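Local coordinates for protein putative fumarylpyruvate hydrolase (Burkholderia cenocepacia, PDB 4MAQ) that belongs to the fumarylacetoacetate hydrolase (FAH) family as a putative hydrolase and forms an assembly of two copies of the chain, at residues R100-A105 with V197-G202; L91-G96 with W184-V189; D67-A72 with L204-T209; T155-P160 with D227-F232. One frame throughout, in Å; residues are numbered along the deposited sequence.

Interaction 1. Residues R100-A105 with V197-G202; sequences RSIDPA and VELKAG
Glu198 OE1 is shared by two cations, Arg100 of 100-105 and Lys200 of its own segment, 197-202. Together they form a salt-bridge network in a partly buried part of this FAH-family subunit, far from its centre. Lys200 NZ makes the hydrogen-bonded part, 3.0 Å from Glu198 OE1 and well above the carboxylate plane. Arg100 NH2 lies 3.6 Å from Glu198 OE1. The oxygen is far out of the guanidinium plane, so no N-H points at it and the pull is one of charge alone. The guanidinium and carboxylate are stacked, their planes 30° apart. Glu198 CG lies over one guanidinium face, 3.9 Å above the plane and displaced from the middle of the group. The Arg100 chain bends at chi3 (57°), which turns its end back toward Glu198. The two positive groups probably help keep the carboxylate ionised. Deeper in, Ile102 CD1 meets Leu199 CD2 at 3.8 Å, the two side chains crossing at about a right angle. Leu199 also packs on helix 186-196 and on Phe37. Glu198 N bonds to Asp143 of the second subunit. Beyond Ile102, Asp103 is the N-cap of the short helix 104-107, and its OD1 accepts from Ala105 N at 2.8 Å with an N-H...O angle of 153°.

Interaction 2. Residues L91-G96 with W184-V189; sequences LVVAIG and WPVPDV
No ring or other flat group takes part where Leu91 and Val93 meet Val186; the contact is made of aliphatic branches alone. The indole of Trp184 belongs to other partners. It has a cation-pi contact with Arg56 and an edge-to-face contact with Tyr192, and its NE1 bonds to Glu57 O. The centre of the contact is the pair Val93 and Val186, which reach toward each other tip to tip. Val93 CG2 lies 3.9 Å from Val186 CG1 and 4.2 Å from Val186 CG2, so one methyl faces both branches of its partner. With CG1 of Val93 anti to the backbone N (chi1 -175°), it is CG2 that faces Val186. Leu91 adds a looser touch, with its CD2 4.5 Å from Val186 CG2. All three residues are buried, and no hydrogen bond passes between the segments. The backbones stay well apart, the nearest CA atoms being those of Val93 and Val186 at 8.1 Å. Pro185 is the N-cap residue, and its O accepts from Val189 N at 3.0 Å. Through Val186 the first turn of helix 186-196 rests on one face of strand 85-95, which pairs with strands 204-206 and 111-122; Tyr114 of the latter touches both Leu91 and Val93.

Interaction 3. Residues D67-A72 with L204-T209; sequences DAIVPA and LIFTGT
Ile69 is the residue of 67-72 that touches Leu204 and Phe206, and the chain leads up to it from the dimer interface. Asp67 comes first, in a short 3-10 turn. Its carboxylate forms salt bridges with Arg34 and Arg35 of the second subunit. Ala68 follows, buried, its backbone bonded to that of Gly146. Ile69 then points toward strand 204-206; both its branches touch Leu204, and the tip of one goes on to Phe206. Its CG1 lies 4.0 Å from Leu204 CD1, and its CG2 is nearly as close to the same methyl at 4.1 Å; the two side chains meet tip to tip. The end of the Ile69 side chain goes to the Phe206 ring. Ile69 CD1 is 4.0 Å from Phe206 CE1 and 4.1 Å from Phe206 CZ, at the ring edge and near its plane. With CG1 beside the backbone N (chi1 -56°) and a further bend at chi2 (-55°), CD1 is carried to that edge. Val70 and Ala72 both bond through their backbones to Val148. Everything that touches here is buried and apolar. Strands 69-71 and 204-206 are not paired with each other; strand 69-71 runs parallel to 146-153, while 204-206 lies between 36-39 and 85-95, and Val36 and Val148 touch both Ile69 and Phe206.

Interaction 4. Residues T155-P160 with D227-F232; sequences TATGHP and DGIATF
Ile229 overlaps both Thr157 and Pro160 with its CD1 methyl. That carbon is 3.8 Å from Thr157 CB and equally close to Pro160 CG. Both side chains cross the isoleucine at about a right angle. The Ile229 chain bends twice, with CG1 beside the backbone N (chi1 -57°) and chi2 at -58°, and this swings CD1 over to 155-160. The contact joins the end of helix 154-157 and the loop after it to the turn just before strand 230-236. Ile229 and Ala230 form a classic beta bulge there, opposite Val226 of strand 221-226. Thr157 presents carbon to the isoleucine and turns its hydroxyl elsewhere. Its OG1 donates to Gly158 O at 2.7 Å, in the carbonyl plane and on a lone pair. Gly158 leaves the helix with positive phi, and the chain then turns to Pro160. Tyr114 of strand 111-122 touches both Thr157 and Pro160. One water spans the backbones, donating to Gly228 O at 2.7 Å and, weakly, to Thr157 O at 3.3 Å. No direct hydrogen bond crosses between the segments. The hold is therefore mostly apolar, on one buried methyl, with the water tying two carbonyl oxygens that could not bond to each other.

In the fold
Interactions 2 and 3 are fully buried and wholly aliphatic or aromatic, whereas interactions 1 and 4 are only partly buried and add charge or water to a small apolar patch. Interaction 3 lies nearest the centre of the chain. Interactions 2 and 3 use neighbouring strands of one sheet, joined by bonds such as Val93 N to Ile205 O. Interactions 1 and 2 share helix 186-196 and strand 85-95: Pro104 packs on Asp188 of the helix, and Gly202 N bonds to Ile95 O of the strand. Interaction 4 belongs partly to the other large sheet, yet Pro160 touches Leu91 and Phe232 touches Ala72. The segments of interactions 1 and 3 also contact the second subunit; those of interaction 4 do not.

Interaction 1. Residues R100-A105 with V197-G202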
loop_
_atom_site.group_PDB
_atom_site.type_symbol
_atom_site.label_atom_id
_atom_site.label_comp_id
_atom_site.label_asym_id
_atom_site.label_seq_id
_atom_site.Cartn_x
_atom_site.Cartn_y
_atom_site.Cartn_z
ATOM N N ARG B 100 17.253 -0.265 -8.527
ATOM C CA ARG B 100 17.124 -1.600 -7.952
ATOM C C ARG B 100 18.506 -2.140 -7.594
ATOM O O ARG B 100 19.517 -1.743 -8.204
ATOM C CB ARG B 100 16.331 -2.569 -8.842
ATOM C CG ARG B 100 17.010 -2.980 -10.116
ATOM C CD ARG B 100 16.216 -4.087 -10.807
ATOM N NE ARG B 100 14.822 -3.717 -11.104
ATOM C CZ ARG B 100 14.434 -2.920 -12.099
ATOM N NH1 ARG B 100 15.335 -2.338 -12.908
ATOM N NH2 ARG B 100 13.137 -2.699 -12.278
ATOM N N SER B 101 18.546 -3.028 -6.595
ATOM C CA SER B 101 19.810 -3.637 -6.158
ATOM C C SER B 101 20.895 -2.569 -5.938
ATOM O O SER B 101 22.015 -2.659 -6.464
ATOM C CB SER B 101 20.243 -4.713 -7.162
ATOM O OG SER B 101 19.309 -5.785 -7.140
ATOM N N ILE B 102 20.544 -1.562 -5.137
ATOM C CA ILE B 102 21.416 -0.436 -4.863
ATOM C C ILE B 102 22.462 -0.864 -3.832
ATOM O O ILE B 102 22.120 -1.410 -2.782
ATOM C CB ILE B 102 20.599 0.768 -4.318
ATOM C CG1 ILE B 102 19.534 1.197 -5.330
ATOM C CG2 ILE B 102 21.527 1.941 -3.967
ATOM C CD1 ILE B 102 18.512 2.157 -4.758
ATOM N N ASP B 103 23.733 -0.624 -4.126
ATOM C CA ASP B 103 24.775 -0.922 -3.144
ATOM C C ASP B 103 24.704 0.124 -2.026
ATOM O O ASP B 103 24.489 1.315 -2.309
ATOM C CB ASP B 103 26.164 -0.870 -3.801
ATOM C CG ASP B 103 27.274 -1.363 -2.882
ATOM O OD1 ASP B 103 27.800 -0.569 -2.075
ATOM O OD2 ASP B 103 27.623 -2.554 -2.964
ATOM N N PRO B 104 24.896 -0.311 -0.750
ATOM C CA PRO B 104 24.904 0.663 0.342
ATOM C C PRO B 104 25.836 1.835 0.096
ATOM O O PRO B 104 25.495 2.963 0.468
ATOM C CB PRO B 104 25.325 -0.171 1.554
ATOM C CG PRO B 104 24.784 -1.530 1.243
ATOM C CD PRO B 104 24.987 -1.699 -0.243
ATOM N N ALA B 105 26.984 1.594 -0.538
ATOM C CA ALA B 105 27.920 2.684 -0.803
ATOM C C ALA B 105 27.352 3.764 -1.722
ATOM O O ALA B 105 27.833 4.886 -1.727
ATOM C CB ALA B 105 29.230 2.139 -1.361
ATOM N N VAL B 197 11.815 -4.522 -4.417
ATOM C CA VAL B 197 11.074 -3.817 -5.458
ATOM C C VAL B 197 12.047 -2.827 -6.082
ATOM O O VAL B 197 13.094 -2.567 -5.521
ATOM C CB VAL B 197 9.857 -3.020 -4.898
ATOM C CG1 VAL B 197 8.787 -3.938 -4.294
ATOM C CG2 VAL B 197 10.301 -1.971 -3.880
ATOM N N GLU B 198 11.672 -2.221 -7.198
ATOM C CA GLU B 198 12.438 -1.092 -7.686
ATOM C C GLU B 198 12.086 0.124 -6.831
ATOM O O GLU B 198 10.928 0.515 -6.740
ATOM C CB GLU B 198 12.151 -0.797 -9.159
ATOM C CG GLU B 198 13.082 0.276 -9.685
ATOM C CD GLU B 198 12.707 0.777 -11.059
ATOM O OE1 GLU B 198 11.604 0.446 -11.551
ATOM O OE2 GLU B 198 13.532 1.493 -11.643
ATOM N N LEU B 199 13.088 0.720 -6.198
ATOM C CA LEU B 199 12.897 1.965 -5.486
ATOM C C LEU B 199 12.685 3.071 -6.502
ATOM O O LEU B 199 13.284 3.053 -7.587
ATOM C CB LEU B 199 14.132 2.240 -4.646
ATOM C CG LEU B 199 14.044 3.199 -3.497
ATOM C CD1 LEU B 199 13.116 2.643 -2.409
ATOM C CD2 LEU B 199 15.437 3.517 -2.975
ATOM N N LYS B 200 11.824 4.029 -6.168
ATOM C CA LYS B 200 11.498 5.108 -7.107
ATOM C C LYS B 200 11.610 6.468 -6.453
ATOM O O LYS B 200 11.354 6.604 -5.259
ATOM C CB LYS B 200 10.068 4.949 -7.645
ATOM C CG LYS B 200 9.824 3.687 -8.463
ATOM C CD LYS B 200 10.497 3.736 -9.815
ATOM C CE LYS B 200 9.669 2.950 -10.823
ATOM N NZ LYS B 200 10.263 3.060 -12.181
ATOM N N ALA B 201 11.965 7.473 -7.257
ATOM C CA ALA B 201 11.823 8.858 -6.835
ATOM C C ALA B 201 10.389 9.042 -6.338
ATOM O O ALA B 201 9.439 8.632 -6.993
ATOM C CB ALA B 201 12.096 9.788 -8.006
ATOM N N GLY B 202 10.250 9.625 -5.159
ATOM C CA GLY B 202 8.950 9.778 -4.542
ATOM C C GLY B 202 8.710 8.829 -3.379
ATOM O O GLY B 202 7.790 9.050 -2.604
#

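Interaction 2. Residues L91-G96 with W184-V189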
loop_
_atom_site.group_PDB
_atom_site.type_symbol
_atom_site.label_atom_id
_atom_site.label_comp_id
_atom_site.label_asym_id
_atom_site.label_seq_id
_atom_site.Cartn_x
_atom_site.Cartn_y
_atom_site.Cartn_z
ATOM N N LEU B 91 12.714 8.822 11.889
ATOM C CA LEU B 91 13.317 9.567 10.787
ATOM C C LEU B 91 12.751 9.053 9.459
ATOM O O LEU B 91 12.758 7.855 9.206
ATOM C CB LEU B 91 14.850 9.454 10.789
ATOM C CG LEU B 91 15.545 10.188 9.643
ATOM C CD1 LEU B 91 15.509 11.687 9.869
ATOM C CD2 LEU B 91 16.982 9.705 9.520
ATOM N N VAL B 92 12.248 9.967 8.634
ATOM C CA VAL B 92 11.695 9.613 7.325
ATOM C C VAL B 92 12.673 10.054 6.226
ATOM O O VAL B 92 13.164 11.194 6.217
ATOM C CB VAL B 92 10.332 10.283 7.109
ATOM C CG1 VAL B 92 9.816 10.038 5.685
ATOM C CG2 VAL B 92 9.317 9.737 8.115
ATOM N N VAL B 93 13.040 9.112 5.353
ATOM C CA VAL B 93 13.944 9.369 4.233
ATOM C C VAL B 93 13.160 9.461 2.941
ATOM O O VAL B 93 12.333 8.591 2.652
ATOM C CB VAL B 93 14.977 8.219 4.133
ATOM C CG1 VAL B 93 15.975 8.553 3.051
ATOM C CG2 VAL B 93 15.696 8.020 5.470
ATOM N N ALA B 94 13.375 10.540 2.194
ATOM C CA ALA B 94 12.665 10.770 0.925
ATOM C C ALA B 94 13.598 10.490 -0.240
ATOM O O ALA B 94 14.688 11.054 -0.296
ATOM C CB ALA B 94 12.158 12.212 0.870
ATOM N N ILE B 95 13.165 9.633 -1.170
ATOM C CA ILE B 95 14.021 9.182 -2.274
ATOM C C ILE B 95 13.854 10.081 -3.502
ATOM O O ILE B 95 12.733 10.427 -3.885
ATOM C CB ILE B 95 13.655 7.723 -2.622
ATOM C CG1 ILE B 95 13.873 6.827 -1.388
ATOM C CG2 ILE B 95 14.396 7.197 -3.865
ATOM C CD1 ILE B 95 15.318 6.792 -0.869
ATOM N N GLY B 96 14.967 10.414 -4.147
ATOM C CA GLY B 96 14.925 11.252 -5.348
ATOM C C GLY B 96 15.434 10.596 -6.629
ATOM O O GLY B 96 15.384 11.212 -7.691
ATOM N N TRP B 184 20.255 -1.284 11.393
ATOM C CA TRP B 184 20.686 -1.107 10.016
ATOM C C TRP B 184 20.637 0.373 9.673
ATOM O O TRP B 184 19.572 0.960 9.724
ATOM C CB TRP B 184 19.765 -1.892 9.076
ATOM C CG TRP B 184 19.955 -3.385 9.198
ATOM C CD1 TRP B 184 19.143 -4.284 9.856
ATOM C CD2 TRP B 184 21.051 -4.146 8.671
ATOM N NE1 TRP B 184 19.670 -5.562 9.747
ATOM C CE2 TRP B 184 20.831 -5.505 9.021
ATOM C CE3 TRP B 184 22.189 -3.814 7.911
ATOM C CZ2 TRP B 184 21.713 -6.532 8.639
ATOM C CZ3 TRP B 184 23.061 -4.827 7.534
ATOM C CH2 TRP B 184 22.818 -6.173 7.907
ATOM N N PRO B 185 21.784 0.962 9.307
ATOM C CA PRO B 185 21.773 2.369 8.930
ATOM C C PRO B 185 21.005 2.622 7.643
ATOM O O PRO B 185 20.686 1.698 6.888
ATOM C CB PRO B 185 23.244 2.733 8.743
ATOM C CG PRO B 185 24.009 1.463 8.758
ATOM C CD PRO B 185 23.131 0.360 9.276
ATOM N N VAL B 186 20.746 3.897 7.387
ATOM C CA VAL B 186 19.928 4.292 6.250
ATOM C C VAL B 186 20.418 3.706 4.909
ATOM O O VAL B 186 19.601 3.185 4.157
ATOM C CB VAL B 186 19.787 5.835 6.207
ATOM C CG1 VAL B 186 19.198 6.308 4.882
ATOM C CG2 VAL B 186 18.953 6.302 7.394
ATOM N N PRO B 187 21.749 3.740 4.613
ATOM C CA PRO B 187 22.170 3.187 3.308
ATOM C C PRO B 187 21.823 1.697 3.160
ATOM O O PRO B 187 21.480 1.255 2.052
ATOM C CB PRO B 187 23.703 3.368 3.306
ATOM C CG PRO B 187 23.968 4.466 4.278
ATOM C CD PRO B 187 22.875 4.389 5.318
ATOM N N ASP B 188 21.906 0.936 4.252
ATOM C CA ASP B 188 21.558 -0.490 4.196
ATOM C C ASP B 188 20.063 -0.712 4.104
ATOM O O ASP B 188 19.623 -1.605 3.414
ATOM C CB ASP B 188 22.102 -1.249 5.392
ATOM C CG ASP B 188 23.594 -1.267 5.410
ATOM O OD1 ASP B 188 24.162 -1.888 4.521
ATOM O OD2 ASP B 188 24.169 -0.641 6.290
ATOM N N VAL B 189 19.281 0.121 4.785
ATOM C CA VAL B 189 17.831 0.029 4.668
ATOM C C VAL B 189 17.405 0.267 3.209
ATOM O O VAL B 189 16.599 -0.495 2.657
ATOM C CB VAL B 189 17.134 0.998 5.633
ATOM C CG1 VAL B 189 15.637 0.976 5.390
ATOM C CG2 VAL B 189 17.406 0.546 7.065
#

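Interaction 3. Residues D67-A72 with L204-T209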
loop_
_atom_site.group_PDB
_atom_site.type_symbol
_atom_site.label_atom_id
_atom_site.label_comp_id
_atom_site.label_asym_id
_atom_site.label_seq_id
_atom_site.Cartn_x
_atom_site.Cartn_y
_atom_site.Cartn_z
ATOM N N ASP B 67 -1.343 7.961 0.396
ATOM C CA ASP B 67 -2.236 8.984 0.915
ATOM C C ASP B 67 -2.515 8.865 2.411
ATOM O O ASP B 67 -3.301 9.648 2.935
ATOM C CB ASP B 67 -3.520 9.088 0.094
ATOM C CG ASP B 67 -4.428 7.903 0.294
ATOM O OD1 ASP B 67 -3.951 6.752 0.209
ATOM O OD2 ASP B 67 -5.630 8.124 0.528
ATOM N N ALA B 68 -1.855 7.932 3.103
ATOM C CA ALA B 68 -1.853 7.919 4.569
ATOM C C ALA B 68 -0.857 8.921 5.134
ATOM O O ALA B 68 -0.827 9.152 6.347
ATOM C CB ALA B 68 -1.498 6.530 5.069
ATOM N N ILE B 69 -0.014 9.483 4.263
ATOM C CA ILE B 69 0.962 10.498 4.674
ATOM C C ILE B 69 0.231 11.827 4.733
ATOM O O ILE B 69 -0.268 12.325 3.708
ATOM C CB ILE B 69 2.154 10.562 3.692
ATOM C CG1 ILE B 69 2.819 9.172 3.562
ATOM C CG2 ILE B 69 3.127 11.646 4.108
ATOM C CD1 ILE B 69 3.258 8.531 4.871
ATOM N N VAL B 70 0.139 12.366 5.942
ATOM C CA VAL B 70 -0.602 13.587 6.219
ATOM C C VAL B 70 0.307 14.536 6.996
ATOM O O VAL B 70 1.359 14.128 7.493
ATOM C CB VAL B 70 -1.879 13.276 7.047
ATOM C CG1 VAL B 70 -2.808 12.347 6.275
ATOM C CG2 VAL B 70 -1.547 12.740 8.449
ATOM N N PRO B 71 -0.083 15.811 7.098
ATOM C CA PRO B 71 0.774 16.727 7.851
ATOM C C PRO B 71 0.843 16.401 9.335
ATOM O O PRO B 71 -0.173 16.073 9.973
ATOM C CB PRO B 71 0.089 18.101 7.647
ATOM C CG PRO B 71 -0.697 17.924 6.381
ATOM C CD PRO B 71 -1.198 16.510 6.437
ATOM N N ALA B 72 2.048 16.459 9.877
ATOM C CA ALA B 72 2.263 16.297 11.323
ATOM C C ALA B 72 2.043 17.659 11.996
ATOM O O ALA B 72 2.937 18.216 12.634
ATOM C CB ALA B 72 3.662 15.777 11.589
ATOM N N LEU B 204 9.051 7.140 0.277
ATOM C CA LEU B 204 9.406 7.512 1.644
ATOM C C LEU B 204 9.752 6.237 2.398
ATOM O O LEU B 204 9.092 5.218 2.229
ATOM C CB LEU B 204 8.246 8.226 2.374
ATOM C CG LEU B 204 7.787 9.558 1.776
ATOM C CD1 LEU B 204 6.609 10.081 2.608
ATOM C CD2 LEU B 204 8.912 10.575 1.722
ATOM N N ILE B 205 10.776 6.316 3.263
ATOM C CA ILE B 205 11.135 5.201 4.119
ATOM C C ILE B 205 11.153 5.660 5.566
ATOM O O ILE B 205 11.876 6.606 5.936
ATOM C CB ILE B 205 12.509 4.612 3.754
ATOM C CG1 ILE B 205 12.582 4.220 2.261
ATOM C CG2 ILE B 205 12.821 3.422 4.658
ATOM C CD1 ILE B 205 14.001 3.828 1.821
ATOM N N PHE B 206 10.319 5.014 6.380
ATOM C CA PHE B 206 10.315 5.226 7.825
ATOM C C PHE B 206 11.343 4.237 8.383
ATOM O O PHE B 206 11.238 3.034 8.161
ATOM C CB PHE B 206 8.945 4.878 8.394
ATOM C CG PHE B 206 7.902 5.949 8.255
ATOM C CD1 PHE B 206 7.476 6.381 7.003
ATOM C CD2 PHE B 206 7.300 6.470 9.383
ATOM C CE1 PHE B 206 6.472 7.336 6.881
ATOM C CE2 PHE B 206 6.298 7.437 9.270
ATOM C CZ PHE B 206 5.877 7.860 8.011
ATOM N N THR B 207 12.342 4.763 9.080
ATOM C CA THR B 207 13.584 4.025 9.375
ATOM C C THR B 207 13.655 3.385 10.764
ATOM O O THR B 207 14.715 2.887 11.170
ATOM C CB THR B 207 14.847 4.911 9.158
ATOM O OG1 THR B 207 14.787 6.087 9.981
ATOM C CG2 THR B 207 14.956 5.331 7.710
ATOM N N GLY B 208 12.536 3.386 11.491
ATOM C CA GLY B 208 12.472 2.703 12.779
ATOM C C GLY B 208 12.332 3.677 13.924
ATOM O O GLY B 208 12.358 4.895 13.741
ATOM N N THR B 209 12.180 3.140 15.122
ATOM C CA THR B 209 11.825 3.957 16.275
ATOM C C THR B 209 12.604 3.519 17.504
ATOM O O THR B 209 12.842 2.326 17.680
ATOM C CB THR B 209 10.298 3.851 16.529
ATOM O OG1 THR B 209 9.862 4.916 17.377
ATOM C CG2 THR B 209 9.895 2.520 17.167
#

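Interaction 4. Residues T155-P160 with D227-F232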
loop_
_atom_site.group_PDB
_atom_site.type_symbol
_atom_site.label_atom_id
_atom_site.label_comp_id
_atom_site.label_asym_id
_atom_site.label_seq_id
_atom_site.Cartn_x
_atom_site.Cartn_y
_atom_site.Cartn_z
ATOM N N THR B 155 20.693 18.526 0.676
ATOM C CA THR B 155 21.701 19.567 0.483
ATOM C C THR B 155 21.672 20.580 1.632
ATOM O O THR B 155 22.674 21.230 1.913
ATOM C CB THR B 155 21.493 20.305 -0.846
ATOM O OG1 THR B 155 20.159 20.791 -0.901
ATOM C CG2 THR B 155 21.711 19.384 -2.019
ATOM N N ALA B 156 20.527 20.700 2.307
ATOM C CA ALA B 156 20.389 21.589 3.473
ATOM C C ALA B 156 20.748 20.921 4.796
ATOM O O ALA B 156 21.178 21.606 5.718
ATOM C CB ALA B 156 18.969 22.130 3.560
ATOM N N THR B 157 20.581 19.605 4.897
ATOM C CA THR B 157 20.727 18.898 6.185
ATOM C C THR B 157 21.965 18.015 6.287
ATOM O O THR B 157 22.351 17.615 7.388
ATOM C CB THR B 157 19.510 17.985 6.446
ATOM O OG1 THR B 157 19.368 17.080 5.349
ATOM C CG2 THR B 157 18.232 18.807 6.567
ATOM N N GLY B 158 22.549 17.680 5.142
ATOM C CA GLY B 158 23.426 16.509 5.075
ATOM C C GLY B 158 22.629 15.224 5.293
ATOM O O GLY B 158 21.408 15.240 5.299
ATOM N N HIS B 159 23.332 14.107 5.461
ATOM C CA HIS B 159 22.692 12.819 5.701
ATOM C C HIS B 159 22.858 12.525 7.173
ATOM O O HIS B 159 23.905 12.063 7.580
ATOM C CB HIS B 159 23.323 11.731 4.821
ATOM C CG HIS B 159 23.130 11.957 3.356
ATOM N ND1 HIS B 159 21.889 11.907 2.751
ATOM C CD2 HIS B 159 24.018 12.265 2.373
ATOM C CE1 HIS B 159 22.020 12.158 1.457
ATOM N NE2 HIS B 159 23.298 12.382 1.202
ATOM N N PRO B 160 21.809 12.794 7.995
ATOM C CA PRO B 160 22.001 12.678 9.442
ATOM C C PRO B 160 22.322 11.242 9.837
ATOM O O PRO B 160 21.685 10.298 9.329
ATOM C CB PRO B 160 20.642 13.116 10.013
ATOM C CG PRO B 160 19.664 12.838 8.899
ATOM C CD PRO B 160 20.432 13.212 7.666
ATOM N N ASP B 227 16.832 16.176 15.856
ATOM C CA ASP B 227 17.633 17.397 15.905
ATOM C C ASP B 227 18.207 17.732 14.519
ATOM O O ASP B 227 18.839 16.886 13.857
ATOM C CB ASP B 227 18.727 17.288 16.965
ATOM C CG ASP B 227 18.206 17.469 18.385
ATOM O OD1 ASP B 227 16.993 17.686 18.614
ATOM O OD2 ASP B 227 19.030 17.433 19.314
ATOM N N GLY B 228 18.013 18.980 14.096
ATOM C CA GLY B 228 18.501 19.475 12.815
ATOM C C GLY B 228 17.601 19.184 11.626
ATOM O O GLY B 228 17.830 19.713 10.530
ATOM N N ILE B 229 16.572 18.346 11.817
ATOM C CA ILE B 229 15.728 17.959 10.694
ATOM C C ILE B 229 14.372 18.666 10.769
ATOM O O ILE B 229 14.036 19.453 9.874
ATOM C CB ILE B 229 15.550 16.415 10.585
ATOM C CG1 ILE B 229 16.915 15.711 10.471
ATOM C CG2 ILE B 229 14.602 16.033 9.445
ATOM C CD1 ILE B 229 17.773 16.147 9.298
ATOM N N ALA B 230 13.613 18.413 11.837
ATOM C CA ALA B 230 12.314 19.074 12.034
ATOM C C ALA B 230 11.827 18.814 13.435
ATOM O O ALA B 230 12.251 17.845 14.080
ATOM C CB ALA B 230 11.295 18.541 11.035
ATOM N N THR B 231 10.932 19.673 13.910
ATOM C CA THR B 231 10.098 19.346 15.058
ATOM C C THR B 231 8.658 19.457 14.605
ATOM O O THR B 231 8.376 20.010 13.537
ATOM C CB THR B 231 10.358 20.273 16.266
ATOM O OG1 THR B 231 10.063 21.626 15.892
ATOM C CG2 THR B 231 11.810 20.155 16.727
ATOM N N PHE B 232 7.746 18.943 15.412
ATOM C CA PHE B 232 6.335 19.012 15.086
ATOM C C PHE B 232 5.497 19.125 16.350
ATOM O O PHE B 232 5.958 18.810 17.484
ATOM C CB PHE B 232 5.858 17.798 14.264
ATOM C CG PHE B 232 5.900 16.512 15.018
ATOM C CD1 PHE B 232 4.858 16.128 15.850
ATOM C CD2 PHE B 232 6.996 15.647 14.884
ATOM C CE1 PHE B 232 4.905 14.923 16.558
ATOM C CE2 PHE B 232 7.050 14.444 15.593
ATOM C CZ PHE B 232 6.002 14.090 16.440
HETATM O O HOH W 1 20.331 18.981 9.672
#